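Long-range contact in fimbrial subunit type 1 (Actinomyces oris, PDB 3UXF), which forms the major structural subunit of fimbriae, the adhesive surface fibres anchored to the bacterial cell wall: residues A[224-238]-A[260-274]. Numbering follows the deposited sequence.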
loop_
_atom_site.group_PDB
_atom_site.type_symbol
_atom_site.label_atom_id
_atom_site.label_comp_id
_atom_site.label_asym_id
_atom_site.label_seq_id
_atom_site.Cartn_x
_atom_site.Cartn_y
_atom_site.Cartn_z
ATOM N N GLU A 224 -12.379 -1.390 -9.450
ATOM C CA GLU A 224 -11.190 -1.935 -10.078
ATOM C C GLU A 224 -9.960 -1.707 -9.214
ATOM O O GLU A 224 -9.767 -0.628 -8.660
ATOM C CB GLU A 224 -10.990 -1.323 -11.469
ATOM C CG GLU A 224 -12.088 -1.690 -12.456
ATOM C CD GLU A 224 -12.025 -0.902 -13.750
ATOM O OE1 GLU A 224 -11.011 -0.219 -13.989
ATOM O OE2 GLU A 224 -12.996 -0.971 -14.528
ATOM N N VAL A 225 -9.139 -2.744 -9.106
ATOM C CA VAL A 225 -7.872 -2.667 -8.401
ATOM C C VAL A 225 -6.802 -2.766 -9.477
ATOM O O VAL A 225 -6.736 -3.755 -10.202
ATOM C CB VAL A 225 -7.715 -3.808 -7.388
ATOM C CG1 VAL A 225 -6.344 -3.757 -6.738
ATOM C CG2 VAL A 225 -8.811 -3.733 -6.341
ATOM N N VAL A 226 -5.988 -1.724 -9.594
ATOM C CA VAL A 226 -5.006 -1.647 -10.678
ATOM C C VAL A 226 -3.631 -1.801 -10.109
ATOM O O VAL A 226 -3.286 -1.165 -9.112
ATOM C CB VAL A 226 -5.112 -0.292 -11.416
ATOM C CG1 VAL A 226 -4.080 -0.239 -12.576
ATOM C CG2 VAL A 226 -6.551 -0.124 -11.969
ATOM N N ASP A 227 -2.815 -2.660 -10.733
ATOM C CA ASP A 227 -1.465 -2.803 -10.283
ATOM C C ASP A 227 -0.520 -2.328 -11.393
ATOM O O ASP A 227 -0.600 -2.775 -12.552
ATOM C CB ASP A 227 -1.162 -4.254 -9.931
ATOM C CG ASP A 227 0.137 -4.382 -9.241
ATOM O OD1 ASP A 227 1.193 -4.093 -9.842
ATOM O OD2 ASP A 227 0.101 -4.762 -8.069
ATOM N N ARG A 228 0.368 -1.414 -11.029
ATOM C CA ARG A 228 1.423 -0.977 -11.937
ATOM C C ARG A 228 2.597 -1.932 -11.797
ATOM O O ARG A 228 3.296 -1.927 -10.785
ATOM C CB ARG A 228 1.845 0.459 -11.661
ATOM C CG ARG A 228 2.869 0.943 -12.698
ATOM C CD ARG A 228 3.271 2.391 -12.426
ATOM N NE ARG A 228 4.159 2.453 -11.273
ATOM C CZ ARG A 228 4.676 3.581 -10.812
ATOM N NH1 ARG A 228 4.361 4.736 -11.404
ATOM N NH2 ARG A 228 5.487 3.568 -9.766
ATOM N N LEU A 229 2.817 -2.737 -12.832
ATOM C CA LEU A 229 3.787 -3.836 -12.764
ATOM C C LEU A 229 5.103 -3.453 -13.403
ATOM O O LEU A 229 5.154 -2.978 -14.530
ATOM C CB LEU A 229 3.285 -5.032 -13.569
ATOM C CG LEU A 229 2.043 -5.757 -13.042
ATOM C CD1 LEU A 229 1.449 -6.687 -14.072
ATOM C CD2 LEU A 229 2.459 -6.529 -11.780
ATOM N N ASP A 230 6.186 -3.699 -12.684
ATOM C CA ASP A 230 7.496 -3.592 -13.285
ATOM C C ASP A 230 7.546 -4.535 -14.490
ATOM O O ASP A 230 7.029 -5.657 -14.458
ATOM C CB ASP A 230 8.510 -3.998 -12.221
ATOM C CG ASP A 230 9.949 -3.800 -12.663
ATOM O OD1 ASP A 230 10.443 -4.632 -13.449
ATOM O OD2 ASP A 230 10.604 -2.840 -12.196
ATOM N N LYS A 231 8.172 -4.066 -15.563
ATOM C CA LYS A 231 8.244 -4.894 -16.759
ATOM C C LYS A 231 9.038 -6.189 -16.630
ATOM O O LYS A 231 8.900 -7.076 -17.485
ATOM C CB LYS A 231 8.791 -4.083 -17.925
ATOM C CG LYS A 231 7.852 -2.994 -18.366
ATOM C CD LYS A 231 8.042 -2.716 -19.841
ATOM C CE LYS A 231 6.923 -1.801 -20.330
ATOM N NZ LYS A 231 7.005 -1.524 -21.787
ATOM N N ARG A 232 9.815 -6.367 -15.559
ATOM C CA ARG A 232 10.472 -7.651 -15.322
ATOM C C ARG A 232 9.538 -8.796 -14.873
ATOM O O ARG A 232 9.926 -9.952 -14.923
ATOM C CB ARG A 232 11.619 -7.495 -14.322
ATOM C CG ARG A 232 12.757 -6.670 -14.820
ATOM C CD ARG A 232 13.718 -6.293 -13.683
ATOM N NE ARG A 232 13.117 -5.230 -12.851
ATOM C CZ ARG A 232 13.784 -4.526 -11.929
ATOM N NH1 ARG A 232 15.071 -4.769 -11.698
ATOM N NH2 ARG A 232 13.150 -3.582 -11.193
ATOM N N ILE A 233 8.297 -8.476 -14.456
ATOM C CA ILE A 233 7.325 -9.478 -14.041
ATOM C C ILE A 233 6.608 -10.037 -15.274
ATOM O O ILE A 233 6.314 -9.291 -16.201
ATOM C CB ILE A 233 6.305 -8.809 -13.089
ATOM C CG1 ILE A 233 7.066 -8.436 -11.812
ATOM C CG2 ILE A 233 5.149 -9.752 -12.790
ATOM C CD1 ILE A 233 6.285 -7.464 -10.865
ATOM N N LYS A 234 6.345 -11.335 -15.265
ATOM C CA LYS A 234 5.591 -11.975 -16.347
ATOM C C LYS A 234 4.109 -11.628 -16.179
ATOM O O LYS A 234 3.397 -12.229 -15.378
ATOM C CB LYS A 234 5.807 -13.490 -16.341
ATOM C CG LYS A 234 7.223 -13.922 -16.659
ATOM C CD LYS A 234 7.259 -15.445 -16.798
ATOM C CE LYS A 234 8.682 -15.933 -17.063
ATOM N NZ LYS A 234 9.132 -15.438 -18.379
ATOM N N LYS A 235 3.625 -10.665 -16.951
ATOM C CA LYS A 235 2.242 -10.245 -16.721
ATOM C C LYS A 235 1.202 -11.270 -17.132
ATOM O O LYS A 235 0.066 -11.244 -16.664
ATOM C CB LYS A 235 1.988 -8.899 -17.380
ATOM C CG LYS A 235 1.787 -8.989 -18.890
ATOM C CD LYS A 235 1.553 -7.608 -19.434
ATOM C CE LYS A 235 0.775 -7.578 -20.747
ATOM N NZ LYS A 235 1.649 -8.039 -21.860
ATOM N N GLU A 236 1.613 -12.241 -17.953
ATOM C CA GLU A 236 0.729 -13.314 -18.393
ATOM C C GLU A 236 0.652 -14.471 -17.399
ATOM O O GLU A 236 -0.030 -15.448 -17.627
ATOM C CB GLU A 236 1.175 -13.842 -19.782
ATOM C CG GLU A 236 2.386 -14.817 -19.777
ATOM C CD GLU A 236 3.736 -14.160 -19.556
ATOM O OE1 GLU A 236 3.811 -12.917 -19.515
ATOM O OE2 GLU A 236 4.722 -14.930 -19.522
ATOM N N ALA A 237 1.340 -14.368 -16.253
ATOM C CA ALA A 237 1.366 -15.487 -15.319
ATOM C C ALA A 237 1.247 -15.035 -13.885
ATOM O O ALA A 237 2.087 -15.374 -13.044
ATOM C CB ALA A 237 2.647 -16.319 -15.495
ATOM N N LEU A 238 0.175 -14.306 -13.611
ATOM C CA LEU A 238 -0.034 -13.729 -12.273
ATOM C C LEU A 238 -0.865 -14.622 -11.342
ATOM O O LEU A 238 -0.951 -14.344 -10.125
ATOM C CB LEU A 238 -0.712 -12.361 -12.447
ATOM C CG LEU A 238 0.172 -11.266 -13.047
ATOM C CD1 LEU A 238 -0.741 -10.082 -13.476
ATOM C CD2 LEU A 238 1.311 -10.823 -12.118
ATOM N N LEU A 260 -9.475 -10.546 -14.748
ATOM C CA LEU A 260 -8.131 -9.974 -14.745
ATOM C C LEU A 260 -7.858 -9.456 -16.147
ATOM O O LEU A 260 -8.015 -10.207 -17.114
ATOM C CB LEU A 260 -7.055 -11.011 -14.405
ATOM C CG LEU A 260 -5.598 -10.550 -14.611
ATOM C CD1 LEU A 260 -5.145 -9.410 -13.696
ATOM C CD2 LEU A 260 -4.633 -11.734 -14.395
ATOM N N ILE A 261 -7.502 -8.179 -16.253
ATOM C CA ILE A 261 -7.149 -7.580 -17.548
ATOM C C ILE A 261 -5.720 -7.069 -17.493
ATOM O O ILE A 261 -5.445 -6.170 -16.703
ATOM C CB ILE A 261 -8.090 -6.424 -17.867
ATOM C CG1 ILE A 261 -9.532 -6.926 -17.794
ATOM C CG2 ILE A 261 -7.772 -5.800 -19.244
ATOM C CD1 ILE A 261 -10.524 -5.805 -17.618
ATOM N N THR A 262 -4.802 -7.623 -18.290
ATOM C CA THR A 262 -3.446 -7.080 -18.304
ATOM C C THR A 262 -3.184 -6.346 -19.603
ATOM O O THR A 262 -3.864 -6.578 -20.616
ATOM C CB THR A 262 -2.330 -8.137 -18.124
ATOM O OG1 THR A 262 -2.437 -9.153 -19.141
ATOM C CG2 THR A 262 -2.439 -8.806 -16.767
ATOM N N ALA A 263 -2.197 -5.459 -19.578
ATOM C CA ALA A 263 -1.905 -4.642 -20.764
ATOM C C ALA A 263 -0.449 -4.199 -20.724
ATOM O O ALA A 263 0.106 -3.932 -19.655
ATOM C CB ALA A 263 -2.839 -3.432 -20.846
ATOM N N GLU A 264 0.157 -4.079 -21.905
ATOM C CA GLU A 264 1.473 -3.495 -22.009
ATOM C C GLU A 264 1.415 -1.987 -21.784
ATOM O O GLU A 264 0.514 -1.299 -22.249
ATOM C CB GLU A 264 2.025 -3.782 -23.402
ATOM C CG GLU A 264 2.723 -5.101 -23.551
ATOM C CD GLU A 264 4.178 -4.886 -23.909
ATOM O OE1 GLU A 264 4.434 -4.455 -25.060
ATOM O OE2 GLU A 264 5.052 -5.103 -23.030
ATOM N N GLY A 265 2.412 -1.456 -21.097
ATOM C CA GLY A 265 2.488 -0.046 -20.878
ATOM C C GLY A 265 3.793 0.521 -21.407
ATOM O O GLY A 265 4.621 -0.188 -22.031
ATOM N N LYS A 266 3.978 1.796 -21.121
ATOM C CA LYS A 266 5.125 2.537 -21.639
ATOM C C LYS A 266 6.383 2.181 -20.875
ATOM O O LYS A 266 7.333 1.666 -21.460
ATOM C CB LYS A 266 4.841 4.040 -21.573
ATOM C CG LYS A 266 5.972 4.966 -22.015
ATOM C CD LYS A 266 5.549 6.427 -21.722
ATOM C CE LYS A 266 6.560 7.461 -22.189
ATOM N NZ LYS A 266 7.789 7.481 -21.353
ATOM N N ASP A 267 6.369 2.444 -19.566
ATOM C CA ASP A 267 7.516 2.179 -18.707
ATOM C C ASP A 267 7.221 1.056 -17.726
ATOM O O ASP A 267 8.107 0.626 -16.976
ATOM C CB ASP A 267 7.883 3.415 -17.918
ATOM C CG ASP A 267 8.446 4.531 -18.808
ATOM O OD1 ASP A 267 9.024 4.208 -19.857
ATOM O OD2 ASP A 267 8.296 5.704 -18.433
ATOM N N HIS A 268 5.976 0.607 -17.748
ATOM C CA HIS A 268 5.503 -0.460 -16.859
ATOM C C HIS A 268 4.491 -1.245 -17.648
ATOM O O HIS A 268 4.046 -0.811 -18.716
ATOM C CB HIS A 268 4.740 0.160 -15.690
ATOM C CG HIS A 268 5.539 1.167 -14.939
ATOM N ND1 HIS A 268 5.532 2.510 -15.251
ATOM C CD2 HIS A 268 6.350 1.029 -13.865
ATOM C CE1 HIS A 268 6.309 3.155 -14.399
ATOM N NE2 HIS A 268 6.815 2.280 -13.552
ATOM N N ASN A 269 4.082 -2.384 -17.110
ATOM C CA ASN A 269 2.860 -3.013 -17.579
ATOM C C ASN A 269 1.797 -2.878 -16.517
ATOM O O ASN A 269 2.018 -2.210 -15.498
ATOM C CB ASN A 269 3.090 -4.478 -17.917
ATOM C CG ASN A 269 4.112 -4.637 -19.012
ATOM O OD1 ASN A 269 4.105 -3.873 -19.967
ATOM N ND2 ASN A 269 5.012 -5.614 -18.866
ATOM N N TRP A 270 0.621 -3.422 -16.820
ATOM C CA TRP A 270 -0.561 -3.081 -16.032
ATOM C C TRP A 270 -1.465 -4.287 -15.847
ATOM O O TRP A 270 -1.639 -5.105 -16.755
ATOM C CB TRP A 270 -1.360 -1.971 -16.725
ATOM C CG TRP A 270 -0.601 -0.735 -16.865
ATOM C CD1 TRP A 270 0.134 -0.333 -17.965
ATOM C CD2 TRP A 270 -0.473 0.306 -15.896
ATOM N NE1 TRP A 270 0.696 0.884 -17.720
ATOM C CE2 TRP A 270 0.347 1.309 -16.463
ATOM C CE3 TRP A 270 -0.975 0.503 -14.600
ATOM C CZ2 TRP A 270 0.682 2.487 -15.789
ATOM C CZ3 TRP A 270 -0.641 1.697 -13.937
ATOM C CH2 TRP A 270 0.184 2.664 -14.534
ATOM N N ALA A 271 -2.017 -4.442 -14.629
ATOM C CA ALA A 271 -2.954 -5.524 -14.362
ATOM C C ALA A 271 -4.113 -4.918 -13.601
ATOM O O ALA A 271 -3.901 -4.262 -12.586
ATOM C CB ALA A 271 -2.302 -6.584 -13.497
ATOM N N THR A 272 -5.331 -5.136 -14.078
ATOM C CA THR A 272 -6.515 -4.640 -13.387
ATOM C C THR A 272 -7.379 -5.829 -12.990
ATOM O O THR A 272 -7.686 -6.705 -13.825
ATOM C CB THR A 272 -7.356 -3.760 -14.323
ATOM O OG1 THR A 272 -6.571 -2.631 -14.724
ATOM C CG2 THR A 272 -8.603 -3.239 -13.596
ATOM N N ILE A 273 -7.780 -5.869 -11.719
ATOM C CA ILE A 273 -8.834 -6.779 -11.296
ATOM C C ILE A 273 -10.110 -5.957 -11.300
ATOM O O ILE A 273 -10.224 -4.971 -10.573
ATOM C CB ILE A 273 -8.557 -7.379 -9.891
ATOM C CG1 ILE A 273 -7.346 -8.308 -9.909
ATOM C CG2 ILE A 273 -9.810 -8.086 -9.330
ATOM C CD1 ILE A 273 -7.523 -9.578 -10.665
ATOM N N GLN A 274 -11.027 -6.327 -12.176
ATOM C CA GLN A 274 -12.267 -5.584 -12.368
ATOM C C GLN A 274 -13.422 -6.445 -11.881
ATOM O O GLN A 274 -13.640 -7.526 -12.400
ATOM C CB GLN A 274 -12.398 -5.261 -13.861
ATOM C CG GLN A 274 -13.691 -4.527 -14.285
ATOM C CD GLN A 274 -13.770 -4.479 -15.812
ATOM O OE1 GLN A 274 -14.100 -5.480 -16.449
ATOM N NE2 GLN A 274 -13.373 -3.340 -16.400
HETATM O O HOH W 1 5.082 -6.867 -16.284
HETATM O O HOH W 2 9.113 -1.428 -15.387
HETATM O O HOH W 3 7.322 -7.367 -19.487
#
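Lys231 reaches across from the turn after strand 224-229, its NZ hydrogen-bonding Gly265 O at 2.7 Å and Lys266 O at 3.2 Å, from above both carbonyl planes. The chain, extended beyond CG, thereby ties this turn to the hairpin loop between strands 258-264 and 269-275. Asn269 OD1 accepts from Gly265 N within the hairpin, and a water links its ND2 to Asp230 O and Ile233 O. Six backbone hydrogen bonds pair Val225 with Ile273, Asp227 with Ala271 and Leu229 with Asn269, antiparallel. At the far end Gln274 NE2 donates to Glu224 OE2 (3.0 Å) from 57° above the carboxylate plane, while Arg222 forms a salt bridge to Glu224 OE1. Arg228, bent at chi3 (74°), runs over two rings: CG lies over Trp270, CD over the centre of the His268 ring, and the guanidinium stacks flat on His268 (planes 2° apart), NH1 bonding Thr339 O. Val226 CG1 meets the Trp270 edge at CE3 (3.8 Å). On the other sheet face Leu229 CD1 and Leu238 CD1 each pack 3.8 Å from Ala271 CB. Strand 224-229 lies between 269-275 and 312-321, its Val225/Asp227 face against strands 201-208 and 295-302, as in a beta sandwich. That face mixes aliphatic side chains with buried Asp227, bonded to Lys187, and Asn269; the other combines the Arg228 stack with the Glu224-Gln274 bond.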